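PDB 4MX8: periplasmic binding protein from Xylanimonas cellulosilytica, which probably captures an iron-siderophore or a related solute outside the cell membrane and hands it to an ABC transporter for uptake. Local coordinates for residues A[36-44]-A[119-129]; A[54-62]-A[294-302]. One frame throughout, in Å; residues are numbered along the deposited sequence.

Contact 1 of 2, residues A[36-44]-A[119-129]; sequences EETTVEVPV and WADLNEIAPTI
V40 of strand 35-43 fills a notch between the indole of W119 and the ring of P127, laying an N-terminal beta-hairpin over the last beta-alpha-beta crossover of the parallel sheet 49-51, 108-111, 128-130. The floor of the notch is the backbone carbonyl of T128, with V40 CG2 3.4 Å from T128 O. V40 CG1 is anti to the backbone N (chi1 173°), which spreads the two methyls to opposite walls. V40 CG2 meets the indole edge in its plane, 3.9 Å from W119 CZ2. V40 CG1 rests on the proline, 3.8 Å from P127 CB. Further toward the start of the strand, T38 reaches the same end of the indole, T38 CG2 lying 3.7 Å from W119 CZ2. On the other side of the notch the roles reverse. P127 is now the bump: its CB rests against E41 O and its CG touches P43 CD at 3.9 Å. Beyond it V42 crosses I129 at about a right angle, the two CG2 methyls of V42 and I129 meeting at 3.5 Å. No hydrogen bond joins the segments, so complementary shape does the work. The indole is held on several sides: N123 CB packs over one face near the rim, W21 of the partner strand 16-24 meets it edge-to-face, and its N-H is spent on the notch floor. With an alanine at W119, the T128 carbonyl would probably lose its indole donor and the methyls of T38 and V40 would border a gap. N123 also braces the turn from helix to strand, since T128 N donates to N123 OD1 at 3.2 Å. W119 NE1 donates to T128 O at 2.9 Å, an approach 57° above the carbonyl plane.

Contact 2 of 2, residues A[54-62]-A[294-302]; sequences MAALDTIGA and IVFGGVETT
D58 lays its carboxylate across the first turn of helix 299-309, where it overlaps the backbone of E300 and T301. Within the lobe that holds the N-terminal parallel sheet, an acid of helix 54-62 thereby meets the N-terminal end of the last helix. The side chain leaves its own helix with CG anti to the backbone N (chi1 -174°), which carries both oxygens to the amides opposite. D58 OD1 accepts from E300 N at 2.8 Å on its syn side, 17° out of the carboxylate plane. OD2 takes two donors: T301 N, 2.7 Å from D58 OD2, meets the syn lone pair, and the hydroxyl T301 OG1 comes nearly in line with the C-O bond of D58. Three bonds thus fix the rotation of the carboxylate, and the hydroxyl of Y78 is a second hydrogen-bond partner of T301 OG1. At the next residue of helix 54-62, T59 OG1 accepts a weak bond from V299 N at 3.3 Å. G298, at the N-cap position, leaves room for this approach: a side chain there would point at the D58 carboxylate. Its phi of 103° would also jam a CB against the preceding carbonyl, which also suits glycine. Apolar groups flank the polar centre. A62 CB packs 3.7 Å from V299 CB at one end, and at the other M54 CB lies 3.9 Å from V295 CG2 while A55 sits against the G297 carbonyl. The ionised form of D58 is likely to be favoured, because this buried acid faces the amides of a helix N terminus, whose partial positive charge would offset its own.

From the N terminus the chain runs through strand 16-24 and then strand 35-43, the two strands of the hairpin, before strand 49-51 and helix 54-62. Contact 1 closes a loop of 74 residues when the chain reaches 119-129, at the edge of the parallel sheet. Contact 2 stays open longer: the chain passes through the second lobe, with its mixed sheet, and returns at 294-302 after 231 residues. The two loops therefore cross, with helix 54-62 inside the first and 119-129 inside the second. The contact centres lie about 20 Å apart, nearest atoms about 7 Å. Contact 1 fastens the outer hairpin; contact 2 brings the C-terminal helix back to the first lobe.

Contact 1 of 2, residues A[36-44]-A[119-129]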
loop_
_atom_site.group_PDB
_atom_site.type_symbol
_atom_site.label_atom_id
_atom_site.label_comp_id
_atom_site.label_asym_id
_atom_site.label_seq_id
_atom_site.Cartn_x
_atom_site.Cartn_y
_atom_site.Cartn_z
ATOM N N GLU A 36 -9.682 6.485 18.830
ATOM C CA GLU A 36 -9.462 7.349 19.986
ATOM C C GLU A 36 -8.326 8.297 19.659
ATOM O O GLU A 36 -7.255 7.867 19.258
ATOM C CB GLU A 36 -9.165 6.522 21.245
ATOM C CG GLU A 36 -10.433 5.892 21.857
ATOM C CD GLU A 36 -10.153 4.923 23.016
ATOM O OE1 GLU A 36 -9.002 4.888 23.543
ATOM O OE2 GLU A 36 -11.104 4.200 23.395
ATOM N N GLU A 37 -8.570 9.592 19.804
ATOM C CA GLU A 37 -7.564 10.573 19.421
ATOM C C GLU A 37 -6.339 10.455 20.307
ATOM O O GLU A 37 -6.439 10.288 21.516
ATOM C CB GLU A 37 -8.131 11.975 19.490
ATOM C CG GLU A 37 -7.160 13.060 19.120
ATOM C CD GLU A 37 -7.857 14.384 18.877
ATOM O OE1 GLU A 37 -8.261 14.626 17.710
ATOM O OE2 GLU A 37 -8.009 15.169 19.848
ATOM N N THR A 38 -5.173 10.534 19.690
ATOM C CA THR A 38 -3.919 10.361 20.400
ATOM C C THR A 38 -2.912 11.417 19.920
ATOM O O THR A 38 -2.876 11.769 18.737
ATOM C CB THR A 38 -3.382 8.939 20.152
ATOM O OG1 THR A 38 -4.194 7.991 20.863
ATOM C CG2 THR A 38 -1.939 8.802 20.589
ATOM N N THR A 39 -2.108 11.941 20.835
ATOM C CA THR A 39 -1.041 12.850 20.432
ATOM C C THR A 39 0.326 12.319 20.847
ATOM O O THR A 39 0.485 11.760 21.928
ATOM C CB THR A 39 -1.224 14.235 21.036
ATOM O OG1 THR A 39 -2.499 14.762 20.644
ATOM C CG2 THR A 39 -0.141 15.149 20.545
ATOM N N VAL A 40 1.307 12.474 19.967
ATOM C CA VAL A 40 2.671 12.071 20.270
ATOM C C VAL A 40 3.619 13.200 19.875
ATOM O O VAL A 40 3.451 13.809 18.813
ATOM C CB VAL A 40 3.034 10.762 19.544
ATOM C CG1 VAL A 40 4.498 10.446 19.719
ATOM C CG2 VAL A 40 2.201 9.624 20.098
ATOM N N GLU A 41 4.585 13.509 20.741
ATOM C CA GLU A 41 5.590 14.513 20.407
ATOM C C GLU A 41 6.798 13.845 19.749
ATOM O O GLU A 41 7.581 13.161 20.413
ATOM C CB GLU A 41 6.020 15.299 21.642
ATOM C CG GLU A 41 4.867 15.899 22.458
ATOM C CD GLU A 41 4.148 17.045 21.752
ATOM O OE1 GLU A 41 4.770 17.702 20.880
ATOM O OE2 GLU A 41 2.957 17.288 22.080
ATOM N N VAL A 42 6.922 14.051 18.438
ATOM C CA VAL A 42 7.982 13.478 17.617
ATOM C C VAL A 42 9.165 14.423 17.570
ATOM O O VAL A 42 8.996 15.607 17.307
ATOM C CB VAL A 42 7.518 13.376 16.167
ATOM C CG1 VAL A 42 8.538 12.630 15.336
ATOM C CG2 VAL A 42 6.197 12.699 16.097
ATOM N N PRO A 43 10.376 13.905 17.791
ATOM C CA PRO A 43 11.553 14.771 17.664
ATOM C C PRO A 43 11.834 15.141 16.201
ATOM O O PRO A 43 11.734 14.282 15.322
ATOM C CB PRO A 43 12.679 13.897 18.220
ATOM C CG PRO A 43 12.233 12.506 17.957
ATOM C CD PRO A 43 10.739 12.527 18.168
ATOM N N VAL A 44 12.172 16.405 15.947
ATOM C CA VAL A 44 12.589 16.843 14.609
ATOM C C VAL A 44 14.054 16.490 14.333
ATOM O O VAL A 44 14.887 16.563 15.233
ATOM C CB VAL A 44 12.412 18.348 14.445
ATOM C CG1 VAL A 44 12.852 18.772 13.073
ATOM C CG2 VAL A 44 10.969 18.735 14.684
ATOM N N TRP A 119 1.488 -0.209 18.469
ATOM C CA TRP A 119 1.746 1.170 18.840
ATOM C C TRP A 119 2.053 1.371 20.322
ATOM O O TRP A 119 3.093 1.937 20.675
ATOM C CB TRP A 119 0.610 2.097 18.423
ATOM C CG TRP A 119 0.869 3.493 18.907
ATOM C CD1 TRP A 119 1.639 4.452 18.298
ATOM C CD2 TRP A 119 0.387 4.078 20.115
ATOM N NE1 TRP A 119 1.653 5.598 19.052
ATOM C CE2 TRP A 119 0.891 5.393 20.174
ATOM C CE3 TRP A 119 -0.431 3.621 21.150
ATOM C CZ2 TRP A 119 0.606 6.247 21.226
ATOM C CZ3 TRP A 119 -0.708 4.465 22.184
ATOM C CH2 TRP A 119 -0.193 5.765 22.220
ATOM N N ALA A 120 1.159 0.909 21.188
ATOM C CA ALA A 120 1.306 1.172 22.622
ATOM C C ALA A 120 2.607 0.598 23.237
ATOM O O ALA A 120 3.256 1.257 24.051
ATOM C CB ALA A 120 0.082 0.712 23.362
ATOM N N ASP A 121 2.989 -0.614 22.837
ATOM C CA ASP A 121 4.208 -1.234 23.341
ATOM C C ASP A 121 5.437 -0.457 22.896
ATOM O O ASP A 121 6.354 -0.218 23.685
ATOM C CB ASP A 121 4.335 -2.675 22.843
ATOM C CG ASP A 121 3.437 -3.639 23.592
ATOM O OD1 ASP A 121 2.795 -3.194 24.572
ATOM O OD2 ASP A 121 3.394 -4.841 23.199
ATOM N N LEU A 122 5.455 -0.079 21.620
ATOM C CA LEU A 122 6.577 0.664 21.069
ATOM C C LEU A 122 6.706 2.040 21.714
ATOM O O LEU A 122 7.801 2.449 22.103
ATOM C CB LEU A 122 6.467 0.758 19.559
ATOM C CG LEU A 122 6.754 -0.610 18.934
ATOM C CD1 LEU A 122 6.264 -0.691 17.494
ATOM C CD2 LEU A 122 8.238 -0.890 18.993
ATOM N N ASN A 123 5.585 2.732 21.868
ATOM C CA ASN A 123 5.586 4.066 22.469
ATOM C C ASN A 123 6.161 4.124 23.907
ATOM O O ASN A 123 6.579 5.185 24.370
ATOM C CB ASN A 123 4.173 4.655 22.401
ATOM C CG ASN A 123 4.134 6.160 22.660
ATOM O OD1 ASN A 123 4.940 6.924 22.118
ATOM N ND2 ASN A 123 3.177 6.589 23.490
ATOM N N GLU A 124 6.204 2.984 24.600
ATOM C CA GLU A 124 6.852 2.905 25.922
ATOM C C GLU A 124 8.373 2.989 25.829
ATOM O O GLU A 124 9.039 3.252 26.834
ATOM C CB GLU A 124 6.473 1.616 26.667
ATOM C CG GLU A 124 5.125 1.650 27.380
ATOM C CD GLU A 124 5.102 2.621 28.557
ATOM O OE1 GLU A 124 5.871 2.409 29.528
ATOM O OE2 GLU A 124 4.312 3.596 28.508
ATOM N N ILE A 125 8.907 2.760 24.624
ATOM C CA ILE A 125 10.349 2.722 24.368
ATOM C C ILE A 125 10.865 4.046 23.799
ATOM O O ILE A 125 11.915 4.552 24.217
ATOM C CB ILE A 125 10.680 1.626 23.366
ATOM C CG1 ILE A 125 10.230 0.281 23.891
ATOM C CG2 ILE A 125 12.158 1.574 23.075
ATOM C CD1 ILE A 125 10.368 -0.811 22.840
ATOM N N ALA A 126 10.119 4.593 22.844
ATOM C CA ALA A 126 10.416 5.893 22.242
ATOM C C ALA A 126 9.164 6.383 21.531
ATOM O O ALA A 126 8.354 5.561 21.094
ATOM C CB ALA A 126 11.549 5.759 21.257
ATOM N N PRO A 127 8.998 7.714 21.402
ATOM C CA PRO A 127 7.825 8.263 20.703
ATOM C C PRO A 127 7.573 7.561 19.382
ATOM O O PRO A 127 8.441 7.512 18.502
ATOM C CB PRO A 127 8.207 9.720 20.451
ATOM C CG PRO A 127 9.667 9.805 20.786
ATOM C CD PRO A 127 9.910 8.782 21.823
ATOM N N THR A 128 6.375 7.005 19.276
ATOM C CA THR A 128 5.964 6.224 18.122
ATOM C C THR A 128 4.746 6.869 17.468
ATOM O O THR A 128 3.810 7.291 18.149
ATOM C CB THR A 128 5.553 4.830 18.576
ATOM O OG1 THR A 128 6.673 4.171 19.178
ATOM C CG2 THR A 128 5.015 4.010 17.423
ATOM N N ILE A 129 4.751 6.945 16.147
ATOM C CA ILE A 129 3.581 7.418 15.445
ATOM C C ILE A 129 3.054 6.317 14.556
ATOM O O ILE A 129 3.794 5.425 14.130
ATOM C CB ILE A 129 3.857 8.687 14.612
ATOM C CG1 ILE A 129 4.966 8.442 13.592
ATOM C CG2 ILE A 129 4.231 9.841 15.510
ATOM C CD1 ILE A 129 5.394 9.715 12.896
#

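Contact 2 of 2, residues A[54-62]-A[294-302]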
loop_
_atom_site.group_PDB
_atom_site.type_symbol
_atom_site.label_atom_id
_atom_site.label_comp_id
_atom_site.label_asym_id
_atom_site.label_seq_id
_atom_site.Cartn_x
_atom_site.Cartn_y
_atom_site.Cartn_z
HETATM N N MSE A 54 6.243 -0.364 5.688
HETATM C CA MSE A 54 7.089 -0.174 4.507
HETATM C C MSE A 54 6.789 1.130 3.758
HETATM O O MSE A 54 7.658 1.694 3.091
HETATM C CB MSE A 54 7.008 -1.388 3.565
HETATM C CG MSE A 54 7.522 -2.717 4.146
HETATM SE SE MSE A 54 9.298 -2.627 4.938
HETATM C CE MSE A 54 8.887 -2.002 6.721
ATOM N N ALA A 55 5.562 1.620 3.884
ATOM C CA ALA A 55 5.217 2.822 3.161
ATOM C C ALA A 55 5.853 4.026 3.837
ATOM O O ALA A 55 6.288 4.967 3.167
ATOM C CB ALA A 55 3.741 2.966 3.066
ATOM N N ALA A 56 5.922 4.005 5.165
ATOM C CA ALA A 56 6.678 5.052 5.858
ATOM C C ALA A 56 8.164 4.916 5.585
ATOM O O ALA A 56 8.854 5.921 5.458
ATOM C CB ALA A 56 6.425 5.022 7.328
ATOM N N LEU A 57 8.656 3.678 5.508
ATOM C CA LEU A 57 10.067 3.455 5.183
ATOM C C LEU A 57 10.350 4.081 3.825
ATOM O O LEU A 57 11.307 4.827 3.673
ATOM C CB LEU A 57 10.434 1.964 5.188
ATOM C CG LEU A 57 11.934 1.626 5.088
ATOM C CD1 LEU A 57 12.208 0.311 5.763
ATOM C CD2 LEU A 57 12.451 1.561 3.655
ATOM N N ASP A 58 9.494 3.765 2.855
ATOM C CA ASP A 58 9.561 4.317 1.511
ATOM C C ASP A 58 9.721 5.840 1.541
ATOM O O ASP A 58 10.721 6.381 1.063
ATOM C CB ASP A 58 8.285 3.937 0.760
ATOM C CG ASP A 58 8.310 4.332 -0.713
ATOM O OD1 ASP A 58 9.131 5.195 -1.117
ATOM O OD2 ASP A 58 7.479 3.778 -1.473
ATOM N N THR A 59 8.737 6.529 2.107
ATOM C CA THR A 59 8.750 7.986 2.084
ATOM C C THR A 59 9.953 8.571 2.826
ATOM O O THR A 59 10.596 9.516 2.333
ATOM C CB THR A 59 7.427 8.595 2.588
ATOM O OG1 THR A 59 6.368 8.214 1.696
ATOM C CG2 THR A 59 7.512 10.103 2.604
ATOM N N ILE A 60 10.276 8.008 3.990
ATOM C CA ILE A 60 11.452 8.488 4.728
ATOM C C ILE A 60 12.711 8.437 3.851
ATOM O O ILE A 60 13.481 9.389 3.815
ATOM C CB ILE A 60 11.653 7.775 6.068
ATOM C CG1 ILE A 60 10.531 8.169 7.023
ATOM C CG2 ILE A 60 12.932 8.205 6.690
ATOM C CD1 ILE A 60 10.446 7.298 8.243
ATOM N N GLY A 61 12.887 7.356 3.104
ATOM C CA GLY A 61 14.013 7.261 2.202
ATOM C C GLY A 61 13.969 8.326 1.116
ATOM O O GLY A 61 14.976 8.975 0.826
ATOM N N ALA A 62 12.785 8.508 0.534
ATOM C CA ALA A 62 12.602 9.412 -0.593
ATOM C C ALA A 62 12.825 10.881 -0.225
ATOM O O ALA A 62 13.049 11.715 -1.099
ATOM C CB ALA A 62 11.221 9.222 -1.182
ATOM N N ILE A 294 1.679 -5.322 -0.477
ATOM C CA ILE A 294 2.443 -5.305 0.787
ATOM C C ILE A 294 2.680 -3.892 1.306
ATOM O O ILE A 294 2.316 -3.569 2.426
ATOM C CB ILE A 294 3.801 -6.033 0.669
ATOM C CG1 ILE A 294 3.576 -7.526 0.453
ATOM C CG2 ILE A 294 4.639 -5.779 1.896
ATOM C CD1 ILE A 294 2.951 -8.207 1.624
ATOM N N VAL A 295 3.281 -3.057 0.469
ATOM C CA VAL A 295 3.614 -1.688 0.838
ATOM C C VAL A 295 2.408 -0.751 0.821
ATOM O O VAL A 295 2.052 -0.161 1.858
ATOM C CB VAL A 295 4.677 -1.119 -0.104
ATOM C CG1 VAL A 295 5.050 0.264 0.332
ATOM C CG2 VAL A 295 5.890 -2.034 -0.125
ATOM N N PHE A 296 1.755 -0.677 -0.340
ATOM C CA PHE A 296 0.576 0.169 -0.609
ATOM C C PHE A 296 0.591 1.585 0.001
ATOM O O PHE A 296 -0.212 1.931 0.858
ATOM C CB PHE A 296 -0.758 -0.589 -0.386
ATOM C CG PHE A 296 -1.135 -0.798 1.068
ATOM C CD1 PHE A 296 -0.499 -1.755 1.850
ATOM C CD2 PHE A 296 -2.166 -0.066 1.635
ATOM C CE1 PHE A 296 -0.860 -1.946 3.180
ATOM C CE2 PHE A 296 -2.525 -0.254 2.961
ATOM C CZ PHE A 296 -1.876 -1.197 3.729
ATOM N N GLY A 297 1.511 2.408 -0.480
ATOM C CA GLY A 297 1.679 3.751 0.040
ATOM C C GLY A 297 3.152 4.083 -0.047
ATOM O O GLY A 297 3.971 3.191 -0.216
ATOM N N GLY A 298 3.502 5.356 0.049
ATOM C CA GLY A 298 4.895 5.730 -0.062
ATOM C C GLY A 298 5.224 6.321 -1.421
ATOM O O GLY A 298 4.551 6.037 -2.414
ATOM N N VAL A 299 6.267 7.149 -1.460
ATOM C CA VAL A 299 6.651 7.851 -2.675
ATOM C C VAL A 299 7.103 6.929 -3.817
ATOM O O VAL A 299 6.521 6.953 -4.897
ATOM C CB VAL A 299 7.715 8.921 -2.385
ATOM C CG1 VAL A 299 8.151 9.592 -3.681
ATOM C CG2 VAL A 299 7.167 9.949 -1.391
ATOM N N GLU A 300 8.126 6.112 -3.586
ATOM C CA GLU A 300 8.611 5.228 -4.645
ATOM C C GLU A 300 7.563 4.202 -5.070
ATOM O O GLU A 300 7.455 3.863 -6.250
ATOM C CB GLU A 300 9.900 4.524 -4.228
ATOM C CG GLU A 300 11.123 4.955 -5.029
ATOM C CD GLU A 300 10.960 4.785 -6.545
ATOM O OE1 GLU A 300 10.336 3.784 -6.995
ATOM O OE2 GLU A 300 11.477 5.660 -7.284
ATOM N N THR A 301 6.801 3.714 -4.098
ATOM C CA THR A 301 5.713 2.792 -4.371
ATOM C C THR A 301 4.659 3.404 -5.305
ATOM O O THR A 301 4.201 2.752 -6.251
ATOM C CB THR A 301 5.065 2.362 -3.046
ATOM O OG1 THR A 301 6.040 1.662 -2.264
ATOM C CG2 THR A 301 3.856 1.459 -3.271
ATOM N N THR A 302 4.286 4.659 -5.051
ATOM C CA THR A 302 3.291 5.320 -5.892
ATOM C C THR A 302 3.823 5.494 -7.315
ATOM O O THR A 302 3.066 5.416 -8.280
ATOM C CB THR A 302 2.857 6.697 -5.333
ATOM O OG1 THR A 302 2.362 6.543 -4.003
ATOM C CG2 THR A 302 1.754 7.280 -6.167
#